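Local coordinates for proteophosphoglycan (Silicibacter pomeroyi DSS-3, PDB 2RE3), which is of unknown function but belongs to the DUF1285 family, whose members have a fold with repeated structural motifs, and is possibly involved in signal transduction, at residues 20-25 / 65-70; 33-38 / 79-84; 39-44 / 85-90; 94-99 / 116-121. All blocks are in the same frame, centred on the assembly; numbering follows the deposited sequence.

In the fold
Contacts 2 and 3, and segment 65-70 of contact 1, fall in the N-terminal family region, and contact 4 in the C-terminal one, near the centre of the chain. Contacts 2 and 3 both use strand 37-45 and reach one mixed sheet: contact 3 joins it to strand 86-91 by parallel backbone bonding, whereas contact 2 rests on proline and aromatic packing where the chain runs into that sheet. Contact 1, largely buried and apolar, sets helix 61-68 against the chain leaving helix 15-21; Ile70 then pairs with Val81 of contact 2. Contact 3 lies at the surface and carries charges and waters. Contact 4, buried, opens the second six-stranded sheet and meets helix 61-68 through Val118.

Contact 1 (20-25 / 65-70); sequences RAIKSK and RLFSSI
Where helix 15-21 gives out, the chain runs on over the last turn of helix 61-68, and Ile22, the first residue to leave helical geometry, packs on that helix. Ile22 CD1 meets both Phe67 and Ile70. It lies 3.6 Å from Phe67 CE1 in an oblique approach to the ring, and the Ile22 and Phe67 side chains cross at about a right angle. The same methyl meets the tip of another isoleucine, with Ile22 CD1 3.9 Å from Ile70 CD1. The other branch serves Leu66: Ile22 CG2 stands 4.1 Å from Leu66 CD1 as these two side chains slide past each other in opposite directions. CG of Leu66 lies anti to the backbone N (chi1 -166°), which carries its branched end nearer to the passing chain than its CB direction alone would suggest. Two residues on, Ser24 points toward segment 65-70, and in the conformer described its CB is 3.4 Å from Ser69 OG. That hydroxyl is already engaged, since Ser69 OG donates to Leu66 O over 2.6 Å, in the carbonyl plane and on a lone pair. Ala19 of helix 15-21 also touches both Leu66 and Phe67, while Leu80 of strand 77-81 packs on Phe67 and Ile70. A glycerol, probably from the crystallisation liquor, lies near Ile22 and is hydrogen-bonded to Lys23 O. Across the two segments the cohesion is therefore apolar, carried by methyl groups and one aromatic ring met obliquely, while Ser69 OG gives its proton to Leu66 O, so its contact with Ser24 CB is one of packing.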
loop_
_atom_site.group_PDB
_atom_site.type_symbol
_atom_site.label_atom_id
_atom_site.label_comp_id
_atom_site.label_asym_id
_atom_site.label_seq_id
_atom_site.Cartn_x
_atom_site.Cartn_y
_atom_site.Cartn_z
ATOM N N ARG A 20 -6.823 6.054 -21.487
ATOM C CA ARG A 20 -7.588 5.440 -22.543
ATOM C C ARG A 20 -6.797 4.314 -23.214
ATOM O O ARG A 20 -7.376 3.343 -23.677
ATOM C CB ARG A 20 -8.047 6.496 -23.558
ATOM C CG ARG A 20 -9.230 7.358 -23.063
ATOM C CD ARG A 20 -9.836 8.222 -24.168
ATOM N NE ARG A 20 -8.929 9.227 -24.756
ATOM C CZ ARG A 20 -8.766 10.481 -24.313
ATOM N NH1 ARG A 20 -9.454 10.928 -23.265
ATOM N NH2 ARG A 20 -7.926 11.312 -24.944
ATOM N N ALA A 21 -5.471 4.430 -23.236
ATOM C CA ALA A 21 -4.600 3.367 -23.790
ATOM C C ALA A 21 -4.520 2.121 -22.890
ATOM O O ALA A 21 -4.265 1.032 -23.381
ATOM C CB ALA A 21 -3.219 3.907 -24.054
ATOM N N ILE A 22 -4.729 2.277 -21.585
ATOM C CA ILE A 22 -4.704 1.138 -20.670
ATOM C C ILE A 22 -6.061 0.429 -20.637
ATOM O O ILE A 22 -7.118 1.052 -20.715
ATOM C CB ILE A 22 -4.402 1.553 -19.203
ATOM C CG1 ILE A 22 -3.197 2.473 -19.096
ATOM C CG2 ILE A 22 -4.130 0.320 -18.321
ATOM C CD1 ILE A 22 -3.168 3.217 -17.815
ATOM N N LYS A 23 -6.049 -0.889 -20.555
ATOM C CA LYS A 23 -7.234 -1.622 -20.094
ATOM C C LYS A 23 -6.747 -2.627 -19.066
ATOM O O LYS A 23 -5.659 -3.195 -19.186
ATOM C CB LYS A 23 -8.005 -2.311 -21.239
ATOM C CG LYS A 23 -8.711 -1.356 -22.237
ATOM C CD LYS A 23 -9.966 -0.727 -21.656
ATOM C CE LYS A 23 -10.562 0.281 -22.627
ATOM N NZ LYS A 23 -9.734 1.493 -22.757
ATOM N N SER A 24 -7.534 -2.802 -18.022
ATOM C CA SER A 24 -7.159 -3.701 -16.977
ATOM C C SER A 24 -8.403 -4.349 -16.437
ATOM O O SER A 24 -9.400 -3.677 -16.191
ATOM C CB SER A 24 -6.478 -2.943 -15.856
ATOM O OG SER A 24 -7.428 -2.197 -15.123
ATOM N N LYS A 25 -8.353 -5.658 -16.257
ATOM C CA LYS A 25 -9.394 -6.327 -15.486
ATOM C C LYS A 25 -8.875 -6.482 -14.057
ATOM O O LYS A 25 -9.546 -7.094 -13.221
ATOM C CB LYS A 25 -9.698 -7.747 -16.052
ATOM C CG LYS A 25 -10.665 -7.823 -17.256
ATOM C CD LYS A 25 -10.309 -8.954 -18.266
ATOM C CE LYS A 25 -11.537 -9.680 -18.849
ATOM N NZ LYS A 25 -11.898 -10.856 -17.977
ATOM N N ARG A 65 -7.756 3.589 -9.966
ATOM C CA ARG A 65 -7.667 2.115 -9.913
ATOM C C ARG A 65 -6.923 1.573 -11.127
ATOM O O ARG A 65 -6.106 0.662 -11.029
ATOM C CB ARG A 65 -9.040 1.497 -9.904
ATOM C CG ARG A 65 -9.644 1.272 -8.549
ATOM C CD ARG A 65 -11.007 0.578 -8.684
ATOM N NE ARG A 65 -12.003 1.610 -8.541
ATOM C CZ ARG A 65 -12.996 1.871 -9.377
ATOM N NH1 ARG A 65 -13.256 1.133 -10.450
ATOM N NH2 ARG A 65 -13.771 2.884 -9.097
ATOM N N LEU A 66 -7.196 2.198 -12.262
ATOM C CA LEU A 66 -6.614 1.826 -13.532
ATOM C C LEU A 66 -5.100 2.034 -13.510
ATOM O O LEU A 66 -4.344 1.106 -13.804
ATOM C CB LEU A 66 -7.277 2.650 -14.657
ATOM C CG LEU A 66 -7.068 2.221 -16.106
ATOM C CD1 LEU A 66 -7.715 0.848 -16.326
ATOM C CD2 LEU A 66 -7.651 3.266 -17.112
ATOM N N PHE A 67 -4.641 3.225 -13.120
ATOM C CA PHE A 67 -3.204 3.463 -13.072
ATOM C C PHE A 67 -2.567 2.616 -11.983
ATOM O O PHE A 67 -1.424 2.229 -12.104
ATOM C CB PHE A 67 -2.861 4.941 -12.828
ATOM C CG PHE A 67 -3.026 5.811 -14.020
ATOM C CD1 PHE A 67 -2.320 5.568 -15.177
ATOM C CD2 PHE A 67 -3.865 6.909 -13.984
ATOM C CE1 PHE A 67 -2.469 6.383 -16.279
ATOM C CE2 PHE A 67 -4.009 7.724 -15.082
ATOM C CZ PHE A 67 -3.302 7.446 -16.230
ATOM N N SER A 68 -3.291 2.369 -10.901
ATOM C CA SER A 68 -2.741 1.615 -9.778
ATOM C C SER A 68 -2.492 0.178 -10.196
ATOM O O SER A 68 -1.605 -0.461 -9.654
ATOM C CB SER A 68 -3.686 1.637 -8.565
ATOM O OG SER A 68 -3.627 2.895 -7.895
ATOM N N SER A 69 -3.288 -0.328 -11.148
ATOM C CA SER A 69 -3.094 -1.682 -11.653
ATOM C C SER A 69 -1.712 -1.873 -12.323
ATOM O O SER A 69 -1.251 -3.009 -12.440
ATOM C CB SER A 69 -4.209 -2.094 -12.621
ATOM O OG SER A 69 -4.099 -1.497 -13.922
ATOM N N ILE A 70 -1.065 -0.787 -12.751
ATOM C CA ILE A 70 0.225 -0.942 -13.453
ATOM C C ILE A 70 1.405 -0.376 -12.650
ATOM O O ILE A 70 2.457 -0.046 -13.202
ATOM C CB ILE A 70 0.178 -0.377 -14.901
ATOM C CG1 ILE A 70 -0.259 1.107 -14.921
ATOM C CG2 ILE A 70 -0.711 -1.298 -15.757
ATOM C CD1 ILE A 70 0.076 1.850 -16.220
#

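Contact 2 (33-38 / 79-84); sequences WNPPFN and YLVTPV
CG of Trp33 turned away from its own carbonyl carbon (chi1 -54°) directs the indole along Pro83, with one face against the proline ring, and CG1 of Val81 set opposite the backbone N (chi1 -179°) brings that methyl against Pro35. The indole and the proline run side by side, pointing the same way. Pro83 CD sits 3.8 Å from the centroid of the Trp33 six-membered ring and only 4° off the ring normal, a CH-pi contact over the face; Pro83 CG joins it on that face, 3.7 Å from Trp33 CE2. Val81 O lies at the indole edge, near its plane, 3.6 Å from Trp33 CZ3. Two residues on, Pro35 crosses Val81 at about a right angle, with Pro35 CD 3.8 Å from Val81 CG1. Its ring also presses on backbone: Pro35 CG is 3.3 Å from Thr82 O, and Pro35 CB is 3.5 Å from Val84 C. Farther on, Phe37 and Tyr79 cross nearly perpendicularly, and Phe37 CE1 comes to the edge of the tyrosine ring, 3.9 Å from Tyr79 CE2. The ring of Tyr79 also makes a cation-pi contact with Lys86. The segments thus join the chain entering strand 37-45 to the turn between strands 77-81 and 86-91, with Lys86 packing against Pro35 and Phe37. Prolines, aromatic rings, a valine methyl and backbone atoms of 81-84 make the contact, so shape and dispersion do the holding, while Tyr79 OH bonds to Arg77 and Thr82 OG1 has Glu85 N as its chief partner.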
loop_
_atom_site.group_PDB
_atom_site.type_symbol
_atom_site.label_atom_id
_atom_site.label_comp_id
_atom_site.label_asym_id
_atom_site.label_seq_id
_atom_site.Cartn_x
_atom_site.Cartn_y
_atom_site.Cartn_z
ATOM N N TRP A 33 7.475 -7.318 -17.623
ATOM C CA TRP A 33 7.762 -6.259 -18.575
ATOM C C TRP A 33 8.970 -5.420 -18.191
ATOM O O TRP A 33 9.119 -5.020 -17.039
ATOM C CB TRP A 33 6.535 -5.364 -18.726
ATOM C CG TRP A 33 5.295 -6.113 -19.070
ATOM C CD1 TRP A 33 5.210 -7.268 -19.802
ATOM C CD2 TRP A 33 3.952 -5.782 -18.686
ATOM N NE1 TRP A 33 3.899 -7.672 -19.901
ATOM C CE2 TRP A 33 3.106 -6.779 -19.228
ATOM C CE3 TRP A 33 3.385 -4.743 -17.955
ATOM C CZ2 TRP A 33 1.717 -6.766 -19.042
ATOM C CZ3 TRP A 33 2.019 -4.718 -17.794
ATOM C CH2 TRP A 33 1.195 -5.722 -18.338
ATOM N N ASN A 34 9.831 -5.155 -19.170
ATOM C CA ASN A 34 10.999 -4.289 -18.964
ATOM C C ASN A 34 11.200 -3.366 -20.138
ATOM O O ASN A 34 12.214 -3.431 -20.841
ATOM C CB ASN A 34 12.232 -5.128 -18.680
ATOM C CG ASN A 34 12.132 -5.815 -17.358
ATOM O OD1 ASN A 34 11.968 -7.030 -17.287
ATOM N ND2 ASN A 34 12.163 -5.031 -16.295
ATOM N N PRO A 35 10.216 -2.493 -20.350
ATOM C CA PRO A 35 10.277 -1.521 -21.420
ATOM C C PRO A 35 11.285 -0.434 -21.087
ATOM O O PRO A 35 11.684 -0.297 -19.940
ATOM C CB PRO A 35 8.873 -0.948 -21.439
ATOM C CG PRO A 35 8.452 -1.036 -19.988
ATOM C CD PRO A 35 8.969 -2.366 -19.575
ATOM N N PRO A 36 11.693 0.345 -22.082
ATOM C CA PRO A 36 12.692 1.356 -21.743
ATOM C C PRO A 36 12.005 2.488 -20.999
ATOM O O PRO A 36 10.818 2.709 -21.180
ATOM C CB PRO A 36 13.241 1.789 -23.105
ATOM C CG PRO A 36 12.144 1.475 -24.080
ATOM C CD PRO A 36 11.262 0.415 -23.495
ATOM N N PHE A 37 12.753 3.145 -20.130
ATOM C CA PHE A 37 12.267 4.229 -19.282
ATOM C C PHE A 37 11.944 5.462 -20.110
ATOM O O PHE A 37 12.829 6.013 -20.733
ATOM C CB PHE A 37 13.394 4.543 -18.303
ATOM C CG PHE A 37 13.134 5.700 -17.390
ATOM C CD1 PHE A 37 12.058 5.687 -16.494
ATOM C CD2 PHE A 37 14.004 6.777 -17.363
ATOM C CE1 PHE A 37 11.844 6.744 -15.633
ATOM C CE2 PHE A 37 13.797 7.832 -16.494
ATOM C CZ PHE A 37 12.725 7.825 -15.634
ATOM N N ASN A 38 10.701 5.914 -20.130
ATOM C CA ASN A 38 10.381 7.159 -20.853
ATOM C C ASN A 38 10.308 8.446 -20.037
ATOM O O ASN A 38 9.750 9.426 -20.501
ATOM C CB ASN A 38 9.059 7.017 -21.597
ATOM C CG ASN A 38 9.046 5.830 -22.505
ATOM O OD1 ASN A 38 8.979 4.682 -22.044
ATOM N ND2 ASN A 38 9.118 6.084 -23.808
ATOM N N TYR A 79 7.066 3.069 -10.531
ATOM C CA TYR A 79 6.819 3.294 -11.940
ATOM C C TYR A 79 5.400 2.867 -12.297
ATOM O O TYR A 79 4.766 2.140 -11.542
ATOM C CB TYR A 79 7.827 2.503 -12.778
ATOM C CG TYR A 79 9.233 2.871 -12.428
ATOM C CD1 TYR A 79 9.872 2.273 -11.359
ATOM C CD2 TYR A 79 9.910 3.855 -13.127
ATOM C CE1 TYR A 79 11.153 2.598 -11.021
ATOM C CE2 TYR A 79 11.206 4.219 -12.763
ATOM C CZ TYR A 79 11.806 3.571 -11.704
ATOM O OH TYR A 79 13.067 3.886 -11.323
ATOM N N LEU A 80 4.903 3.381 -13.417
ATOM C CA LEU A 80 3.724 2.822 -14.089
ATOM C C LEU A 80 4.294 2.160 -15.323
ATOM O O LEU A 80 4.994 2.798 -16.092
ATOM C CB LEU A 80 2.711 3.922 -14.473
ATOM C CG LEU A 80 2.357 4.836 -13.294
ATOM C CD1 LEU A 80 1.486 5.933 -13.748
ATOM C CD2 LEU A 80 1.703 4.052 -12.164
ATOM N N VAL A 81 4.010 0.882 -15.491
ATOM C CA VAL A 81 4.663 0.069 -16.499
ATOM C C VAL A 81 3.637 -0.696 -17.311
ATOM O O VAL A 81 2.780 -1.364 -16.765
ATOM C CB VAL A 81 5.620 -0.910 -15.822
ATOM C CG1 VAL A 81 6.360 -1.786 -16.849
ATOM C CG2 VAL A 81 6.602 -0.120 -14.949
ATOM N N THR A 82 3.737 -0.570 -18.624
ATOM C CA THR A 82 3.015 -1.394 -19.570
ATOM C C THR A 82 4.092 -2.185 -20.339
ATOM O O THR A 82 5.279 -1.955 -20.148
ATOM C CB THR A 82 2.230 -0.512 -20.568
ATOM O OG1 THR A 82 3.166 0.295 -21.294
ATOM C CG2 THR A 82 1.216 0.378 -19.867
ATOM N N PRO A 83 3.682 -3.085 -21.235
ATOM C CA PRO A 83 4.676 -3.787 -22.068
ATOM C C PRO A 83 5.538 -2.875 -22.949
ATOM O O PRO A 83 6.624 -3.289 -23.358
ATOM C CB PRO A 83 3.821 -4.690 -22.975
ATOM C CG PRO A 83 2.513 -4.827 -22.279
ATOM C CD PRO A 83 2.304 -3.518 -21.529
ATOM N N VAL A 84 5.080 -1.665 -23.249
ATOM C CA VAL A 84 5.831 -0.806 -24.158
ATOM C C VAL A 84 6.466 0.415 -23.501
ATOM O O VAL A 84 7.469 0.945 -24.020
ATOM C CB VAL A 84 4.991 -0.412 -25.421
ATOM C CG1 VAL A 84 4.772 -1.656 -26.264
ATOM C CG2 VAL A 84 3.651 0.254 -25.050
#

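Contact 3 (39-44 / 85-90); sequences GDIDMR and EKVGIR
Gly88 O is gripped twice: Ile41 N donates to it over 3.0 Å, in the carbonyl plane, and water 2 lies 3.0 Å from Gly88 O while also reaching Ile41 O. The preceding bond of this parallel pairing runs from Gly88 N to Gly39 O. Beyond a beta bulge, where Asp42 centres an inverse gamma turn and the register shifts by two, pairing resumes with Arg90 N donating to Met43 O at 2.9 Å (N-H...O 167°). At the corner, Asp42 and Arg90 lie side by side: Asp42 OD1 meets Arg90 NH2 at 2.8 Å, a salt bridge at the guanidinium edge although the two planes are 53° apart. Arg44 crosses Arg90 with its CB over one guanidinium face, offset toward the rim, and Arg44 CD 3.5 Å from Arg90 NH1; its own charge is paired with Asp92 and its cation-pi partner is Phe52. Met43, a selenomethionine, has CB 3.8 Å from Ile89 CG2, and Ile41 CD1 is 3.9 Å from Val87 CG2. Over these segments Ile41, Val87 and Ile89 pack on Leu80, while Asp40 and the two arginines lie on the other side, where the arginines' acidic partners probably offset their mutual proximity.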
loop_
_atom_site.group_PDB
_atom_site.type_symbol
_atom_site.label_atom_id
_atom_site.label_comp_id
_atom_site.label_asym_id
_atom_site.label_seq_id
_atom_site.Cartn_x
_atom_site.Cartn_y
_atom_site.Cartn_z
ATOM N N GLY A 39 10.855 8.466 -18.835
ATOM C CA GLY A 39 10.876 9.698 -18.047
ATOM C C GLY A 39 9.934 9.657 -16.858
ATOM O O GLY A 39 9.130 8.723 -16.688
ATOM N N ASP A 40 10.053 10.664 -16.013
ATOM C CA ASP A 40 9.140 10.831 -14.913
ATOM C C ASP A 40 7.975 11.701 -15.355
ATOM O O ASP A 40 8.157 12.656 -16.124
ATOM C CB ASP A 40 9.863 11.473 -13.762
ATOM C CG ASP A 40 10.995 10.614 -13.245
ATOM O OD1 ASP A 40 10.723 9.494 -12.737
ATOM O OD2 ASP A 40 12.162 11.068 -13.351
ATOM N N ILE A 41 6.772 11.363 -14.910
ATOM C CA ILE A 41 5.619 12.228 -15.150
ATOM C C ILE A 41 5.331 12.976 -13.870
ATOM O O ILE A 41 5.802 12.606 -12.809
ATOM C CB ILE A 41 4.370 11.459 -15.643
ATOM C CG1 ILE A 41 4.013 10.299 -14.706
ATOM C CG2 ILE A 41 4.590 10.945 -17.084
ATOM C CD1 ILE A 41 2.765 9.580 -15.149
ATOM N N ASP A 42 4.566 14.046 -13.964
ATOM C CA ASP A 42 4.266 14.840 -12.788
ATOM C C ASP A 42 3.070 14.193 -12.059
ATOM O O ASP A 42 1.934 14.706 -12.024
ATOM C CB ASP A 42 4.023 16.301 -13.186
ATOM C CG ASP A 42 4.124 17.255 -12.009
ATOM O OD1 ASP A 42 3.956 16.817 -10.840
ATOM O OD2 ASP A 42 4.371 18.460 -12.264
HETATM N N MSE A 43 3.361 13.056 -11.457
HETATM C CA MSE A 43 2.377 12.320 -10.717
HETATM C C MSE A 43 2.936 12.017 -9.328
HETATM O O MSE A 43 4.081 11.584 -9.197
HETATM C CB MSE A 43 2.012 11.018 -11.458
HETATM C CG MSE A 43 0.759 10.303 -10.939
HETATM SE SE MSE A 43 -0.884 11.238 -11.446
HETATM C CE MSE A 43 -1.280 10.234 -13.036
ATOM N N ARG A 44 2.097 12.207 -8.313
ATOM C CA ARG A 44 2.476 11.997 -6.934
ATOM C C ARG A 44 1.313 11.340 -6.227
ATOM O O ARG A 44 0.209 11.851 -6.311
ATOM C CB ARG A 44 2.758 13.330 -6.278
ATOM C CG ARG A 44 2.963 13.261 -4.789
ATOM C CD ARG A 44 3.592 14.560 -4.261
ATOM N NE ARG A 44 2.644 15.663 -4.339
ATOM C CZ ARG A 44 1.708 15.922 -3.428
ATOM N NH1 ARG A 44 1.599 15.185 -2.340
ATOM N NH2 ARG A 44 0.876 16.945 -3.600
ATOM N N GLU A 85 5.947 0.815 -22.348
ATOM C CA GLU A 85 6.351 2.061 -21.717
ATOM C C GLU A 85 6.499 1.924 -20.205
ATOM O O GLU A 85 5.752 1.194 -19.585
ATOM C CB GLU A 85 5.296 3.120 -22.020
ATOM C CG GLU A 85 5.653 4.490 -21.495
ATOM C CD GLU A 85 4.870 5.631 -22.158
ATOM O OE1 GLU A 85 3.621 5.537 -22.279
ATOM O OE2 GLU A 85 5.518 6.639 -22.533
ATOM N N LYS A 86 7.460 2.650 -19.633
ATOM C CA LYS A 86 7.646 2.778 -18.190
ATOM C C LYS A 86 7.879 4.247 -17.799
ATOM O O LYS A 86 8.836 4.865 -18.286
ATOM C CB LYS A 86 8.857 1.963 -17.744
ATOM C CG LYS A 86 9.525 2.442 -16.464
ATOM C CD LYS A 86 10.361 1.361 -15.742
ATOM C CE LYS A 86 11.827 1.332 -16.190
ATOM N NZ LYS A 86 12.691 0.522 -15.244
ATOM N N VAL A 87 7.049 4.785 -16.896
ATOM C CA VAL A 87 7.240 6.124 -16.402
ATOM C C VAL A 87 7.370 6.165 -14.893
ATOM O O VAL A 87 6.714 5.414 -14.161
ATOM C CB VAL A 87 6.105 7.046 -16.840
ATOM C CG1 VAL A 87 6.158 7.255 -18.341
ATOM C CG2 VAL A 87 4.749 6.507 -16.403
ATOM N N GLY A 88 8.213 7.069 -14.420
ATOM C CA GLY A 88 8.421 7.248 -12.992
ATOM C C GLY A 88 7.359 8.122 -12.317
ATOM O O GLY A 88 6.985 9.156 -12.860
ATOM N N ILE A 89 6.867 7.692 -11.143
ATOM C CA ILE A 89 6.019 8.545 -10.311
ATOM C C ILE A 89 6.634 8.749 -8.941
ATOM O O ILE A 89 7.552 8.054 -8.560
ATOM C CB ILE A 89 4.560 8.022 -10.167
ATOM C CG1 ILE A 89 4.503 6.727 -9.394
ATOM C CG2 ILE A 89 3.951 7.776 -11.508
ATOM C CD1 ILE A 89 3.118 6.443 -8.938
ATOM N N ARG A 90 6.114 9.731 -8.222
ATOM C CA ARG A 90 6.576 10.103 -6.909
ATOM C C ARG A 90 5.605 9.505 -5.934
ATOM O O ARG A 90 4.403 9.628 -6.123
ATOM C CB ARG A 90 6.538 11.623 -6.748
ATOM C CG ARG A 90 7.882 12.325 -6.828
ATOM C CD ARG A 90 7.734 13.844 -6.549
ATOM N NE ARG A 90 7.077 14.447 -7.704
ATOM C CZ ARG A 90 6.208 15.450 -7.678
ATOM N NH1 ARG A 90 5.859 16.030 -6.539
ATOM N NH2 ARG A 90 5.682 15.868 -8.815
HETATM O O HOH W 1 9.600 9.357 -10.486
HETATM O O HOH W 2 7.783 11.401 -11.011
#

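Contact 4 (94-99 / 116-121); sequences APFVAV and THVGDS
Backbone bonding sets the frame: strand 96-104 pairs antiparallel with the end of strand 111-116, within the second six-stranded sheet, and the chain then leaves in a type I beta turn from Thr116 to Gly119. Ala98 and Thr116 form a non-hydrogen-bonded pair, while His117 N donates to Val97 O over 2.8 Å, nearly along the C=O axis though bent at the hydrogen (132°). Thr116 CA adds a CA-H...O contact to Val97 O at 3.2 Å. Within the turn region, Asp120 N donates to Thr116 OG1 at 3.1 Å, and Asp120 carries a salt bridge to Arg148.

Among the apolar contacts, Phe96 crosses Val118 at about a right angle, with Phe96 CE1 3.6 Å from Val118 CG2; Ser68 of helix 61-68 touches both residues, so the helix of one family region meets the sheet of the other here. Val99 CG1 lies 3.9 Å from His117 CB.

Ring contacts centre on His117. CG between the backbone N and the carbonyl carbon (chi1 76°) swings the imidazole back along strand 96-104, bringing its edge to Phe96, with His117 CE1 3.8 Å from Phe96 CA, while Val118 CG1 sits 3.7 Å above the imidazole plane, over its centre.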
loop_
_atom_site.group_PDB
_atom_site.type_symbol
_atom_site.label_atom_id
_atom_site.label_comp_id
_atom_site.label_asym_id
_atom_site.label_seq_id
_atom_site.Cartn_x
_atom_site.Cartn_y
_atom_site.Cartn_z
ATOM N N ALA A 94 3.469 5.378 1.077
ATOM C CA ALA A 94 3.186 4.086 0.481
ATOM C C ALA A 94 2.306 4.339 -0.728
ATOM O O ALA A 94 1.613 5.352 -0.786
ATOM C CB ALA A 94 2.511 3.169 1.471
ATOM N N PRO A 95 2.367 3.447 -1.729
ATOM C CA PRO A 95 1.486 3.579 -2.886
ATOM C C PRO A 95 0.003 3.384 -2.559
ATOM O O PRO A 95 -0.872 3.793 -3.352
ATOM C CB PRO A 95 1.984 2.486 -3.831
ATOM C CG PRO A 95 2.758 1.510 -2.964
ATOM C CD PRO A 95 3.306 2.311 -1.864
ATOM N N PHE A 96 -0.283 2.765 -1.413
ATOM C CA PHE A 96 -1.682 2.509 -1.026
ATOM C C PHE A 96 -1.984 2.874 0.414
ATOM O O PHE A 96 -1.086 2.964 1.246
ATOM C CB PHE A 96 -2.024 1.048 -1.224
ATOM C CG PHE A 96 -1.819 0.547 -2.629
ATOM C CD1 PHE A 96 -2.602 1.010 -3.664
ATOM C CD2 PHE A 96 -0.892 -0.444 -2.887
ATOM C CE1 PHE A 96 -2.442 0.522 -4.934
ATOM C CE2 PHE A 96 -0.722 -0.945 -4.166
ATOM C CZ PHE A 96 -1.504 -0.453 -5.196
ATOM N N VAL A 97 -3.252 3.107 0.687
ATOM C CA VAL A 97 -3.737 3.230 2.027
ATOM C C VAL A 97 -4.711 2.082 2.276
ATOM O O VAL A 97 -5.611 1.872 1.481
ATOM C CB VAL A 97 -4.462 4.567 2.255
ATOM C CG1 VAL A 97 -5.282 4.506 3.535
ATOM C CG2 VAL A 97 -3.448 5.739 2.293
ATOM N N ALA A 98 -4.515 1.354 3.375
ATOM C CA ALA A 98 -5.465 0.345 3.856
ATOM C C ALA A 98 -6.603 1.055 4.577
ATOM O O ALA A 98 -6.370 1.710 5.600
ATOM C CB ALA A 98 -4.774 -0.656 4.824
ATOM N N VAL A 99 -7.821 0.923 4.062
ATOM C CA VAL A 99 -8.973 1.622 4.637
ATOM C C VAL A 99 -9.939 0.738 5.396
ATOM O O VAL A 99 -10.865 1.232 6.024
ATOM C CB VAL A 99 -9.778 2.341 3.560
ATOM C CG1 VAL A 99 -8.899 3.450 2.915
ATOM C CG2 VAL A 99 -10.333 1.323 2.538
ATOM N N THR A 116 -7.620 -2.044 0.567
ATOM C CA THR A 116 -6.969 -0.770 0.240
ATOM C C THR A 116 -7.948 0.203 -0.403
ATOM O O THR A 116 -9.073 -0.170 -0.777
ATOM C CB THR A 116 -5.791 -0.973 -0.761
ATOM O OG1 THR A 116 -6.315 -1.400 -2.030
ATOM C CG2 THR A 116 -4.755 -2.025 -0.219
ATOM N N HIS A 117 -7.524 1.453 -0.569
ATOM C CA HIS A 117 -8.425 2.496 -1.103
ATOM C C HIS A 117 -8.739 2.321 -2.592
ATOM O O HIS A 117 -9.560 3.025 -3.135
ATOM C CB HIS A 117 -7.887 3.906 -0.787
ATOM C CG HIS A 117 -6.734 4.351 -1.645
ATOM N ND1 HIS A 117 -5.514 3.695 -1.678
ATOM C CD2 HIS A 117 -6.611 5.423 -2.475
ATOM C CE1 HIS A 117 -4.697 4.349 -2.488
ATOM N NE2 HIS A 117 -5.344 5.387 -3.001
ATOM N N VAL A 118 -8.077 1.392 -3.258
ATOM C CA VAL A 118 -8.361 1.134 -4.657
ATOM C C VAL A 118 -9.034 -0.240 -4.801
ATOM O O VAL A 118 -9.166 -0.775 -5.894
ATOM C CB VAL A 118 -7.090 1.235 -5.484
ATOM C CG1 VAL A 118 -6.500 2.659 -5.352
ATOM C CG2 VAL A 118 -6.049 0.162 -5.044
ATOM N N GLY A 119 -9.473 -0.804 -3.689
ATOM C CA GLY A 119 -10.283 -1.991 -3.745
ATOM C C GLY A 119 -9.547 -3.313 -3.631
ATOM O O GLY A 119 -10.198 -4.356 -3.631
ATOM N N ASP A 120 -8.217 -3.309 -3.527
ATOM C CA ASP A 120 -7.505 -4.571 -3.436
ATOM C C ASP A 120 -7.560 -5.143 -2.014
ATOM O O ASP A 120 -7.684 -4.424 -1.016
ATOM C CB ASP A 120 -6.051 -4.443 -3.857
ATOM C CG ASP A 120 -5.877 -4.085 -5.326
ATOM O OD1 ASP A 120 -6.661 -4.576 -6.201
ATOM O OD2 ASP A 120 -4.913 -3.324 -5.577
ATOM N N SER A 121 -7.435 -6.453 -1.949
ATOM C CA SER A 121 -7.548 -7.201 -0.727
ATOM C C SER A 121 -6.168 -7.797 -0.413
ATOM O O SER A 121 -5.534 -8.347 -1.308
ATOM C CB SER A 121 -8.560 -8.313 -0.978
ATOM O OG SER A 121 -8.686 -9.138 0.146
#